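Local coordinates for protein phosphosugar isomerase (Escherichia coli O6:H1, PDB 5UQI) that binds arabinose-5-phosphate and probably interconverts it with ribulose 5-phosphate, at residues K37-C42 / D91-L96; V46-V51 / T70-V75; I57-A62 / F74-E79; A62-S67 / V164-A169; A66-P71 / A171-K176. All coordinates share one frame; numbering follows the deposited sequence.

Contact 1: K37-C42 / D91-L96; sequences KVLQSC and DDVVIL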
# COMPACT_ATOMS: atom_id res chain seq x y z
N LYS A 37 9.03 3.51 -12.03
CA LYS A 37 8.96 4.45 -13.14
C LYS A 37 7.72 5.30 -13.19
O LYS A 37 7.81 6.48 -13.41
CB LYS A 37 9.15 3.69 -14.45
CG LYS A 37 10.52 3.02 -14.50
CD LYS A 37 10.69 2.21 -15.78
CE LYS A 37 11.97 1.40 -15.70
NZ LYS A 37 12.04 0.52 -16.90
N VAL A 38 6.55 4.70 -12.96
CA VAL A 38 5.27 5.44 -12.93
C VAL A 38 5.33 6.45 -11.80
O VAL A 38 4.99 7.61 -12.00
CB VAL A 38 4.04 4.55 -12.71
CG1 VAL A 38 2.78 5.39 -12.46
CG2 VAL A 38 3.81 3.61 -13.90
N LEU A 39 5.75 6.00 -10.61
CA LEU A 39 5.87 6.95 -9.48
C LEU A 39 6.85 8.10 -9.71
O LEU A 39 6.59 9.24 -9.33
CB LEU A 39 6.07 6.26 -8.13
CG LEU A 39 4.90 5.30 -7.81
CD1 LEU A 39 5.29 4.43 -6.59
CD2 LEU A 39 3.57 6.03 -7.47
N GLN A 40 7.95 7.80 -10.41
CA GLN A 40 8.93 8.86 -10.71
C GLN A 40 8.39 9.91 -11.66
O GLN A 40 8.86 11.06 -11.65
CB GLN A 40 10.16 8.20 -11.34
CG GLN A 40 11.05 7.53 -10.30
CD GLN A 40 12.31 6.93 -10.91
OE1 GLN A 40 12.26 6.32 -11.97
NE2 GLN A 40 13.41 7.04 -10.19
N SER A 41 7.42 9.50 -12.49
CA SER A 41 6.81 10.34 -13.50
C SER A 41 5.74 11.23 -12.91
O SER A 41 5.32 12.21 -13.56
CB SER A 41 6.22 9.47 -14.64
OG SER A 41 4.93 8.92 -14.32
N CYS A 42 5.31 10.94 -11.67
CA CYS A 42 4.18 11.69 -11.08
C CYS A 42 4.53 13.15 -10.92
O CYS A 42 5.52 13.48 -10.27
CB CYS A 42 3.78 11.02 -9.77
SG CYS A 42 2.42 11.85 -8.92
N ASP A 91 -2.93 15.71 -12.27
CA ASP A 91 -1.55 15.17 -12.25
C ASP A 91 -1.30 14.13 -11.14
O ASP A 91 -0.21 13.53 -11.09
CB ASP A 91 -0.54 16.30 -12.02
CG ASP A 91 -0.49 17.31 -13.19
OD1 ASP A 91 -0.58 16.89 -14.35
OD2 ASP A 91 -0.34 18.51 -12.90
N ASP A 92 -2.29 13.92 -10.25
CA ASP A 92 -2.04 12.99 -9.14
C ASP A 92 -2.12 11.56 -9.61
O ASP A 92 -2.83 11.26 -10.58
CB ASP A 92 -3.10 13.19 -8.05
CG ASP A 92 -3.02 14.59 -7.39
OD1 ASP A 92 -1.98 15.31 -7.46
OD2 ASP A 92 -4.07 15.06 -6.87
N VAL A 93 -1.34 10.70 -8.97
CA VAL A 93 -1.36 9.26 -9.26
C VAL A 93 -1.99 8.62 -8.06
O VAL A 93 -1.62 9.00 -6.95
CB VAL A 93 0.06 8.71 -9.51
CG1 VAL A 93 0.11 7.17 -9.55
CG2 VAL A 93 0.60 9.41 -10.78
N VAL A 94 -2.86 7.63 -8.26
CA VAL A 94 -3.67 7.02 -7.16
C VAL A 94 -3.19 5.60 -6.94
O VAL A 94 -3.10 4.80 -7.91
CB VAL A 94 -5.19 7.09 -7.49
CG1 VAL A 94 -5.99 6.47 -6.37
CG2 VAL A 94 -5.64 8.51 -7.72
N ILE A 95 -2.89 5.25 -5.67
CA ILE A 95 -2.61 3.87 -5.34
C ILE A 95 -3.76 3.40 -4.48
O ILE A 95 -3.99 3.95 -3.39
CB ILE A 95 -1.28 3.71 -4.54
CG1 ILE A 95 -0.08 4.17 -5.42
CG2 ILE A 95 -1.11 2.31 -4.05
CD1 ILE A 95 1.29 4.14 -4.71
N LEU A 96 -4.48 2.39 -4.92
CA LEU A 96 -5.58 1.86 -4.13
C LEU A 96 -5.15 0.54 -3.51
O LEU A 96 -4.68 -0.38 -4.20
CB LEU A 96 -6.81 1.58 -5.01
CG LEU A 96 -7.32 2.87 -5.68
CD1 LEU A 96 -6.93 2.94 -7.18
CD2 LEU A 96 -8.83 3.04 -5.50

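Contact 2: V46-V51 / T70-V75; sequences VVFIGV and TPSFFV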
# COMPACT_ATOMS: atom_id res chain seq x y z
N VAL A 46 1.07 11.57 -4.85
CA VAL A 46 0.67 10.17 -4.81
C VAL A 46 -0.44 10.04 -3.78
O VAL A 46 -0.22 10.30 -2.61
CB VAL A 46 1.86 9.22 -4.51
CG1 VAL A 46 1.42 7.77 -4.40
CG2 VAL A 46 2.98 9.42 -5.55
N VAL A 47 -1.63 9.67 -4.24
CA VAL A 47 -2.80 9.64 -3.31
C VAL A 47 -3.08 8.21 -3.01
O VAL A 47 -3.35 7.40 -3.91
CB VAL A 47 -4.02 10.29 -3.95
CG1 VAL A 47 -5.21 10.20 -2.99
CG2 VAL A 47 -3.72 11.73 -4.33
N PHE A 48 -2.99 7.85 -1.71
CA PHE A 48 -3.26 6.47 -1.30
C PHE A 48 -4.71 6.37 -0.84
O PHE A 48 -5.18 7.25 -0.09
CB PHE A 48 -2.36 6.06 -0.10
CG PHE A 48 -0.96 5.72 -0.47
CD1 PHE A 48 0.00 6.73 -0.56
CD2 PHE A 48 -0.61 4.36 -0.67
CE1 PHE A 48 1.35 6.39 -0.91
CE2 PHE A 48 0.73 4.03 -1.00
CZ PHE A 48 1.70 5.03 -1.06
N ILE A 49 -5.39 5.29 -1.25
CA ILE A 49 -6.79 5.12 -0.85
C ILE A 49 -6.93 3.70 -0.31
O ILE A 49 -6.46 2.70 -0.91
CB ILE A 49 -7.75 5.27 -2.11
CG1 ILE A 49 -7.61 6.68 -2.67
CG2 ILE A 49 -9.19 4.94 -1.68
CD1 ILE A 49 -8.56 6.95 -3.87
N GLY A 50 -7.64 3.57 0.83
CA GLY A 50 -7.89 2.25 1.46
C GLY A 50 -8.97 2.44 2.50
O GLY A 50 -9.38 3.57 2.80
N VAL A 51 -9.44 1.29 2.99
CA VAL A 51 -10.36 1.28 4.16
C VAL A 51 -9.93 0.15 5.09
O VAL A 51 -9.09 -0.69 4.70
CB VAL A 51 -11.85 1.06 3.77
CG1 VAL A 51 -12.36 2.21 2.83
CG2 VAL A 51 -12.10 -0.33 3.20
N THR A 70 8.59 12.14 -1.53
CA THR A 70 7.57 11.97 -2.57
C THR A 70 6.21 12.51 -2.02
O THR A 70 5.59 11.79 -1.25
CB THR A 70 7.46 10.48 -2.91
OG1 THR A 70 8.75 10.01 -3.37
CG2 THR A 70 6.40 10.27 -4.01
N PRO A 71 5.76 13.72 -2.41
CA PRO A 71 4.55 14.32 -1.85
C PRO A 71 3.40 13.30 -2.06
O PRO A 71 3.16 12.83 -3.18
CB PRO A 71 4.37 15.61 -2.64
CG PRO A 71 5.87 16.04 -2.76
CD PRO A 71 6.54 14.75 -3.15
N SER A 72 2.66 13.09 -0.99
CA SER A 72 1.65 12.01 -0.95
C SER A 72 0.70 12.32 0.18
O SER A 72 1.10 12.91 1.15
CB SER A 72 2.38 10.72 -0.62
OG SER A 72 1.52 9.62 -0.56
N PHE A 73 -0.55 11.89 0.07
CA PHE A 73 -1.45 11.91 1.21
C PHE A 73 -2.49 10.79 1.03
O PHE A 73 -2.55 10.14 -0.00
CB PHE A 73 -2.16 13.30 1.38
CG PHE A 73 -3.06 13.71 0.21
CD1 PHE A 73 -2.52 14.17 -1.00
CD2 PHE A 73 -4.47 13.63 0.34
CE1 PHE A 73 -3.38 14.53 -2.05
CE2 PHE A 73 -5.35 14.00 -0.71
CZ PHE A 73 -4.79 14.46 -1.92
N PHE A 74 -3.27 10.59 2.09
CA PHE A 74 -4.23 9.51 2.16
C PHE A 74 -5.64 10.05 2.06
O PHE A 74 -5.99 11.07 2.69
CB PHE A 74 -4.04 8.84 3.55
CG PHE A 74 -5.15 7.86 3.87
CD1 PHE A 74 -5.23 6.63 3.20
CD2 PHE A 74 -6.13 8.17 4.86
CE1 PHE A 74 -6.25 5.70 3.53
CE2 PHE A 74 -7.15 7.19 5.14
CZ PHE A 74 -7.20 6.00 4.49
N VAL A 75 -6.49 9.30 1.30
CA VAL A 75 -7.94 9.55 1.22
C VAL A 75 -8.61 8.25 1.56
O VAL A 75 -8.38 7.20 0.93
CB VAL A 75 -8.33 10.01 -0.19
CG1 VAL A 75 -9.86 10.06 -0.29
CG2 VAL A 75 -7.76 11.40 -0.48

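Contact 3: I57-A62 / F74-E79; sequences IARKLA and FVHGTE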
# COMPACT_ATOMS: atom_id res chain seq x y z
N ILE A 57 -2.69 1.09 6.96
CA ILE A 57 -1.34 0.96 6.30
C ILE A 57 -1.18 2.02 5.18
O ILE A 57 -0.08 2.57 5.05
CB ILE A 57 -1.17 -0.48 5.75
CG1 ILE A 57 -1.19 -1.47 6.92
CG2 ILE A 57 0.17 -0.56 4.99
CD1 ILE A 57 -0.27 -1.20 8.09
N ALA A 58 -2.23 2.30 4.42
CA ALA A 58 -2.21 3.35 3.37
C ALA A 58 -1.86 4.70 3.98
O ALA A 58 -1.06 5.46 3.42
CB ALA A 58 -3.56 3.40 2.66
N ARG A 59 -2.41 5.01 5.17
CA ARG A 59 -2.07 6.27 5.90
C ARG A 59 -0.56 6.26 6.23
O ARG A 59 0.10 7.31 6.07
CB ARG A 59 -2.85 6.44 7.24
CG ARG A 59 -4.24 6.88 7.11
CD ARG A 59 -4.90 7.04 8.51
NE ARG A 59 -5.91 5.97 8.67
CZ ARG A 59 -7.25 6.09 8.71
NH1 ARG A 59 -7.85 7.27 8.59
NH2 ARG A 59 -8.01 4.99 8.88
N LYS A 60 -0.03 5.12 6.75
CA LYS A 60 1.39 5.05 7.06
C LYS A 60 2.22 5.27 5.80
O LYS A 60 3.17 6.10 5.84
CB LYS A 60 1.70 3.66 7.65
CG LYS A 60 2.98 3.68 8.52
CD LYS A 60 4.30 3.74 7.70
CE LYS A 60 5.50 3.40 8.58
NZ LYS A 60 6.72 3.38 7.66
N LEU A 61 1.85 4.60 4.70
CA LEU A 61 2.67 4.73 3.51
C LEU A 61 2.62 6.14 2.91
O LEU A 61 3.65 6.65 2.44
CB LEU A 61 2.18 3.70 2.45
CG LEU A 61 2.44 2.26 2.91
CD1 LEU A 61 1.96 1.34 1.75
CD2 LEU A 61 3.98 2.01 3.12
N ALA A 62 1.45 6.80 2.94
CA ALA A 62 1.43 8.22 2.46
C ALA A 62 2.38 9.06 3.28
O ALA A 62 3.09 9.89 2.71
CB ALA A 62 -0.03 8.77 2.58
N PHE A 74 -3.27 10.59 2.09
CA PHE A 74 -4.23 9.51 2.16
C PHE A 74 -5.64 10.05 2.06
O PHE A 74 -5.99 11.07 2.69
CB PHE A 74 -4.04 8.84 3.55
CG PHE A 74 -5.15 7.86 3.87
CD1 PHE A 74 -5.23 6.63 3.20
CD2 PHE A 74 -6.13 8.17 4.86
CE1 PHE A 74 -6.25 5.70 3.53
CE2 PHE A 74 -7.15 7.19 5.14
CZ PHE A 74 -7.20 6.00 4.49
N VAL A 75 -6.49 9.30 1.30
CA VAL A 75 -7.94 9.55 1.22
C VAL A 75 -8.61 8.25 1.56
O VAL A 75 -8.38 7.20 0.93
CB VAL A 75 -8.33 10.01 -0.19
CG1 VAL A 75 -9.86 10.06 -0.29
CG2 VAL A 75 -7.76 11.40 -0.48
N HIS A 76 -9.47 8.29 2.58
CA HIS A 76 -10.21 7.06 2.93
C HIS A 76 -11.21 6.71 1.86
O HIS A 76 -11.85 7.59 1.30
CB HIS A 76 -10.91 7.35 4.27
CG HIS A 76 -11.57 6.15 4.86
ND1 HIS A 76 -12.88 5.80 4.51
CD2 HIS A 76 -11.16 5.23 5.77
CE1 HIS A 76 -13.21 4.70 5.17
NE2 HIS A 76 -12.21 4.37 5.98
N GLY A 77 -11.34 5.40 1.56
CA GLY A 77 -12.19 5.00 0.41
C GLY A 77 -13.66 5.41 0.57
O GLY A 77 -14.33 5.80 -0.40
N THR A 78 -14.21 5.38 1.79
CA THR A 78 -15.59 5.87 1.98
C THR A 78 -15.66 7.36 1.92
O THR A 78 -16.55 7.92 1.30
CB THR A 78 -16.13 5.42 3.37
OG1 THR A 78 -16.29 3.99 3.24
CG2 THR A 78 -17.49 6.03 3.70
N GLU A 79 -14.73 8.04 2.54
CA GLU A 79 -14.77 9.49 2.41
C GLU A 79 -14.63 9.95 0.94
O GLU A 79 -15.24 10.96 0.55
CB GLU A 79 -13.65 10.15 3.26
CG GLU A 79 -13.82 9.78 4.78
CD GLU A 79 -15.18 10.23 5.31
OE1 GLU A 79 -15.57 11.42 4.96
OE2 GLU A 79 -15.95 9.43 5.91

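Contact 4: A62-S67 / V164-A169; sequences AATFAS and VGDAVA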
# COMPACT_ATOMS: atom_id res chain seq x y z
N ALA A 62 1.45 6.80 2.94
CA ALA A 62 1.43 8.22 2.46
C ALA A 62 2.38 9.06 3.28
O ALA A 62 3.09 9.89 2.71
CB ALA A 62 -0.03 8.77 2.58
N ALA A 63 2.38 8.85 4.61
CA ALA A 63 3.23 9.67 5.45
C ALA A 63 4.72 9.35 5.18
O ALA A 63 5.53 10.25 5.11
CB ALA A 63 2.85 9.44 6.93
N THR A 64 5.02 8.07 4.97
CA THR A 64 6.44 7.64 4.72
C THR A 64 6.90 8.17 3.34
O THR A 64 8.02 8.68 3.22
CB THR A 64 6.49 6.13 4.84
OG1 THR A 64 6.52 5.90 6.28
CG2 THR A 64 7.83 5.60 4.34
N PHE A 65 6.02 8.10 2.33
CA PHE A 65 6.40 8.67 1.03
C PHE A 65 6.70 10.14 1.22
O PHE A 65 7.75 10.63 0.76
CB PHE A 65 5.21 8.53 0.01
CG PHE A 65 5.24 7.26 -0.80
CD1 PHE A 65 5.39 5.96 -0.22
CD2 PHE A 65 5.01 7.37 -2.15
CE1 PHE A 65 5.46 4.81 -1.04
CE2 PHE A 65 5.03 6.22 -2.96
CZ PHE A 65 5.25 4.97 -2.40
N ALA A 66 5.82 10.88 1.90
CA ALA A 66 6.01 12.32 2.02
C ALA A 66 7.29 12.67 2.78
O ALA A 66 8.03 13.63 2.39
CB ALA A 66 4.82 12.93 2.76
N SER A 67 7.54 11.95 3.85
CA SER A 67 8.68 12.24 4.76
C SER A 67 9.99 11.92 4.09
O SER A 67 11.01 12.45 4.57
CB SER A 67 8.55 11.46 6.05
OG SER A 67 8.62 10.11 5.84
N VAL A 164 6.53 -3.76 1.84
CA VAL A 164 6.66 -3.48 0.41
C VAL A 164 6.62 -1.96 0.13
O VAL A 164 7.48 -1.38 -0.55
CB VAL A 164 5.54 -4.20 -0.38
CG1 VAL A 164 5.40 -3.60 -1.77
CG2 VAL A 164 5.82 -5.71 -0.41
N GLY A 165 5.60 -1.29 0.70
CA GLY A 165 5.43 0.17 0.47
C GLY A 165 6.60 0.97 1.03
O GLY A 165 7.03 1.95 0.42
N ASP A 166 7.09 0.60 2.21
CA ASP A 166 8.25 1.28 2.80
C ASP A 166 9.46 1.16 1.85
O ASP A 166 10.17 2.17 1.63
CB ASP A 166 8.70 0.67 4.11
CG ASP A 166 7.90 1.09 5.34
OD1 ASP A 166 7.05 1.97 5.25
OD2 ASP A 166 8.24 0.47 6.43
N ALA A 167 9.64 -0.05 1.29
CA ALA A 167 10.81 -0.27 0.41
C ALA A 167 10.67 0.55 -0.87
O ALA A 167 11.65 1.12 -1.34
CB ALA A 167 10.93 -1.75 0.06
N VAL A 168 9.45 0.63 -1.45
CA VAL A 168 9.20 1.49 -2.58
C VAL A 168 9.52 2.94 -2.26
O VAL A 168 10.21 3.65 -3.01
CB VAL A 168 7.78 1.30 -3.12
CG1 VAL A 168 7.50 2.34 -4.19
CG2 VAL A 168 7.62 -0.16 -3.61
N ALA A 169 9.01 3.44 -1.12
CA ALA A 169 9.28 4.79 -0.71
C ALA A 169 10.80 5.05 -0.60
O ALA A 169 11.26 6.09 -1.07
CB ALA A 169 8.61 5.05 0.70

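Contact 5: A66-P71 / A171-K176; sequences ASTGTP and ALSELK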
# COMPACT_ATOMS: atom_id res chain seq x y z
N ALA A 66 5.82 10.88 1.90
CA ALA A 66 6.01 12.32 2.02
C ALA A 66 7.29 12.67 2.78
O ALA A 66 8.03 13.63 2.39
CB ALA A 66 4.82 12.93 2.76
N SER A 67 7.54 11.95 3.85
CA SER A 67 8.68 12.24 4.76
C SER A 67 9.99 11.92 4.09
O SER A 67 11.01 12.45 4.57
CB SER A 67 8.55 11.46 6.05
OG SER A 67 8.62 10.11 5.84
N THR A 68 9.95 11.13 3.03
CA THR A 68 11.19 10.73 2.32
C THR A 68 11.25 11.35 0.94
O THR A 68 12.09 10.90 0.14
CB THR A 68 11.33 9.23 2.25
OG1 THR A 68 10.23 8.67 1.52
CG2 THR A 68 11.35 8.57 3.66
N GLY A 69 10.43 12.35 0.64
CA GLY A 69 10.58 13.15 -0.56
C GLY A 69 9.62 12.97 -1.72
O GLY A 69 9.80 13.57 -2.75
N THR A 70 8.59 12.14 -1.53
CA THR A 70 7.57 11.97 -2.57
C THR A 70 6.21 12.51 -2.02
O THR A 70 5.59 11.79 -1.25
CB THR A 70 7.46 10.48 -2.91
OG1 THR A 70 8.75 10.01 -3.37
CG2 THR A 70 6.40 10.27 -4.01
N PRO A 71 5.76 13.72 -2.41
CA PRO A 71 4.55 14.32 -1.85
C PRO A 71 3.40 13.30 -2.06
O PRO A 71 3.16 12.83 -3.18
CB PRO A 71 4.37 15.61 -2.64
CG PRO A 71 5.87 16.04 -2.76
CD PRO A 71 6.54 14.75 -3.15
N ALA A 171 13.28 3.39 -1.99
CA ALA A 171 13.97 3.32 -3.30
C ALA A 171 13.73 4.61 -4.07
O ALA A 171 14.65 5.19 -4.59
CB ALA A 171 13.44 2.15 -4.08
N LEU A 172 12.48 5.16 -4.06
CA LEU A 172 12.23 6.43 -4.75
C LEU A 172 13.10 7.54 -4.10
O LEU A 172 13.63 8.39 -4.82
CB LEU A 172 10.73 6.86 -4.67
CG LEU A 172 9.78 5.98 -5.46
CD1 LEU A 172 8.37 6.29 -4.96
CD2 LEU A 172 9.94 6.32 -6.94
N SER A 173 13.21 7.51 -2.77
CA SER A 173 13.92 8.54 -2.02
C SER A 173 15.41 8.51 -2.42
O SER A 173 15.98 9.58 -2.74
CB SER A 173 13.75 8.26 -0.51
OG SER A 173 14.27 9.36 0.25
N GLU A 174 15.99 7.31 -2.45
CA GLU A 174 17.43 7.15 -2.85
C GLU A 174 17.61 7.57 -4.28
O GLU A 174 18.54 8.32 -4.59
CB GLU A 174 17.89 5.73 -2.59
CG GLU A 174 19.32 5.44 -3.05
CD GLU A 174 19.93 4.24 -2.34
OE1 GLU A 174 19.60 3.99 -1.15
OE2 GLU A 174 20.76 3.56 -2.98
N LEU A 175 16.72 7.13 -5.17
CA LEU A 175 16.81 7.48 -6.61
C LEU A 175 16.72 8.98 -6.90
O LEU A 175 17.42 9.46 -7.81
CB LEU A 175 15.78 6.69 -7.43
CG LEU A 175 16.03 5.17 -7.40
CD1 LEU A 175 14.81 4.43 -7.93
CD2 LEU A 175 17.27 4.83 -8.26
N LYS A 176 15.97 9.76 -6.10
CA LYS A 176 15.86 11.18 -6.33
C LYS A 176 16.89 11.98 -5.53
O LYS A 176 16.83 13.22 -5.58
CB LYS A 176 14.43 11.66 -6.04
CG LYS A 176 14.05 11.77 -4.57
CD LYS A 176 12.53 11.90 -4.42
CE LYS A 176 11.98 13.14 -5.12
NZ LYS A 176 10.51 12.92 -5.40

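Contact 1: K37-C42 / D91-L96
In the alpha/beta sandwich of the SIS domain, the end of helix 32-41 lies against the start of the central strand 93-97, and Val93 of that strand meets Cys42, Leu39 and Val38. Segments 37-41 and 93-96 run roughly antiparallel, at 138°, with their axes 9.9 Å apart at the closest point, a spacing filled by apolar side chains. Cys42, just past the helix, makes the tightest approach: its SG sits 3.6 Å from Val93 CG2. With SG anti to the backbone N (chi1 179°), the sulfur swings over the beginning of the strand, where it also comes within 3.8 Å of Asp91 O, a contact and no more. The two methyls of Val93 divide the work. CG2 takes the cysteine, while CG1 faces the helix proper and meets Leu39 CD2 at 4.2 Å and Val38 CG1 at 4.3 Å. Leu39 starts off along the flank of the contact, but its CD2 branch turns inward and also reaches Ile95 CD1 at 4.0 Å; these two side chains meet at about a right angle, end of one against end of the other. Every side-chain pairing here is thus apolar, and the strand's backbone is engaged within the sheet, Val93 and Ile95 bonding to Val47 on one neighbour and Val94 to Tyr119 and Ile121, just before and within strand 120-124. Around this patch, Leu39 also rests on Val46 of strand 46-50, Ile121 of strand 120-124 and Val168 and Leu172 of helix 156-175, so the leucine is wedged between the sheet and a second helix.

Contact 2: V46-V51 / T70-V75
Backbone hydrogen bonds join strands 46-50 and 72-76 in parallel register, Val46 beside Ser72, Val47 beside Phe73 and Phe48 beside Phe74. Val46 N donates to Pro71 O on a lone pair in the carbonyl plane, and Phe48 N donates to Phe73 O at 2.9 Å. In the other direction Val75 N gives Phe48 O a nearly straight bond of 2.8 Å, with an N-H...O angle of 171°. Val46 O is gripped twice: Phe73 N arrives at 3.1 Å, more bent at 142°, and Ser72 OG at 2.8 Å from the opposite face of the carbonyl plane. The serine reaches back this way because its OG stands anti to the backbone N (chi1 -180°), which also sets OG in the plane of the Phe48 ring, at its edge, 3.3 Å from CE1.

Apolar contacts follow the two faces of the sheet. On the face of Val47, Phe73 and Val75, Val47 CG2 lies 3.6 Å from Phe73 CE1, the two side chains running side by side, while Val47 CG1 meets Val75 CG2 at 3.8 Å. On the other face Val46 CG2 touches Thr70 CG2.

The Phe74 ring meets backbone instead: it leans across the strand so that CD1 comes to 3.3 Å from Phe48 O and its far end nears Gly50.

Strand 72-76 is one of the two outermost strands within the chain, and strand 46-50 bonds on its other side to strand 93-97. Helix 52-67, the crossover between the two strands, packs on the Phe48 and Ser72 face, where Phe65 makes an edge-to-face stack with Phe48.

Contact 3: I57-A62 / F74-E79
The aliphatic part of Arg59 lies over one face of the Phe74 ring. Its CG stands 3.5 Å from the ring centroid, 24° off the normal, a CH-pi contact displaced toward CD2, from which CG is only 3.2 Å away. Beyond CG the chain bends at chi3, and the guanidinium extends past the CE2 edge of the ring, so that Phe74 CE2 lies over one face of the guanidinium, 3.5 Å from Arg59 NH1. The two planes are 48° apart, so this is a tilted approach and not a parallel stack.

Alanines make room for the ring on the helix side. Ala58 CB approaches at 3.6 Å from Phe74 CE1, and Ala62 CB, one turn on, sits 4.1 Å from Phe74 CB near the strand backbone. On the ring face opposite Arg59 is the backbone N of His76. The His76 ring itself presents its edge to the arginine, CD2 lying 4.4 Å from Arg59 NH2, at the far limit of the contact.

The backbone helps position these partners: Gly77 bonds to Gly50 just past the strand end, while His76 takes the N-cap position of helix 77-84. Segments 57-62 and 74-76 run nearly antiparallel, at 162°, as the crossover helix and its following strand do in the right-handed beta-alpha-beta unit of Rossmann-like SIS domains.

Contact 4: A62-S67 / V164-A169
Apolar contacts centre on Phe65, whose ring reaches helix 156-175. CD1 lies 3.5 Å from Ala169 CB, and CZ is 3.9 Å from Val168 CG1, the two side chains meeting at a slant. A chi1 of -91°, away from a staggered value, carries CD1 and CE1 to the alanine. Thr64, one residue earlier, adds its methyl: CG2 is 3.8 Å from Ala169 CB, so the small alanine is received between threonine and phenylalanine.

Between the two segments themselves the polar atoms make only contacts. Gly165 O is at the edge of the Phe65 ring, near its plane, 3.6 Å from CE1, where the ring's hydrogens can face the carbonyl oxygen. Asp166 OD1 comes to 3.8 Å from Thr64 CG2, but both polar ends look to Lys60: its NZ makes a salt bridge with OD1 and a hydrogen bond with Thr64 OG1, tying the helices together.

Segments 62-67 and 164-169 run nearly parallel, at 15°, with axes 9.3 Å apart at closest approach. Toward the sheet, Phe65 rests on Ser72 and Thr70, while Val168 turns to Leu35, Ile36 and Leu39 of helix 32-41.

Contact 5: A66-P71 / A171-K176
Lys176 reaches from the end of helix 156-175 to Gly69, in the turn that closes helix 52-67. From CB, which points toward the turn, the chain sets off with CG between the backbone N and the carbonyl carbon (chi1 76°) and continues extended to CD, where it first meets the glycine: CD is 3.6 Å from Gly69 O. The bend at chi3 (-61°) then brings CE to 3.2 Å from the same oxygen, and NZ closes the approach with a hydrogen bond of 2.8 Å to Gly69 O. The ammonium comes from above the carbonyl plane, 40° out of it, and so misses the lone pairs. NZ is also 4.0 Å from Thr70 OG1, the same hydroxyl oxygen that lies 3.9 Å from Leu172 CB.

A second bond anchors the neighbouring peptide. Ser173 OG donates to Thr68 O at 2.7 Å, this time in the carbonyl plane and on a lone pair, while its CB packs 3.8 Å from Thr68 CB. Thr68 OG1 itself turns back to the helix carbonyls of Thr64 and Phe65. Thus two consecutive carbonyls at the helix end, where the regular helical bonding stops, take side-chain donors from the other helix. Gly69 has a positive phi and is the C-prime residue of a Schellman motif, with Thr70 N bonded to Phe65 O and Gly69 N to Ala66 O.

After this turn the chain passes through Pro71 into strand 72-76. Across from it, Leu172 packs on Phe65 of helix 52-67 and on Ile36 and Gln40 of helix 32-41.

In the fold
Contacts 2 and 3 share Phe74 and Val75, their centres 5 Å apart, and describe one beta-alpha-beta unit; contacts 4 and 5, 8 Å apart, follow the same crossover helix along helix 156-175 to its end. Contact 1 joins contact 2 through the sheet, Val93 O 2.8 Å from Val47 N, and touches contact 4 through Leu39 and contact 5 through Leu39 and Gln40. The salt bridge of Lys60 NZ with Asp166 OD1, 2.8 Å, links contacts 3 and 4. The bound arabinose-5-phosphate lies toward the C-terminal ends of the strands: contact 2 holds Val51 of its pocket, and the side chains of His76 in contact 3 and Ile95 in contact 1 are about 9 and 12 Å from it.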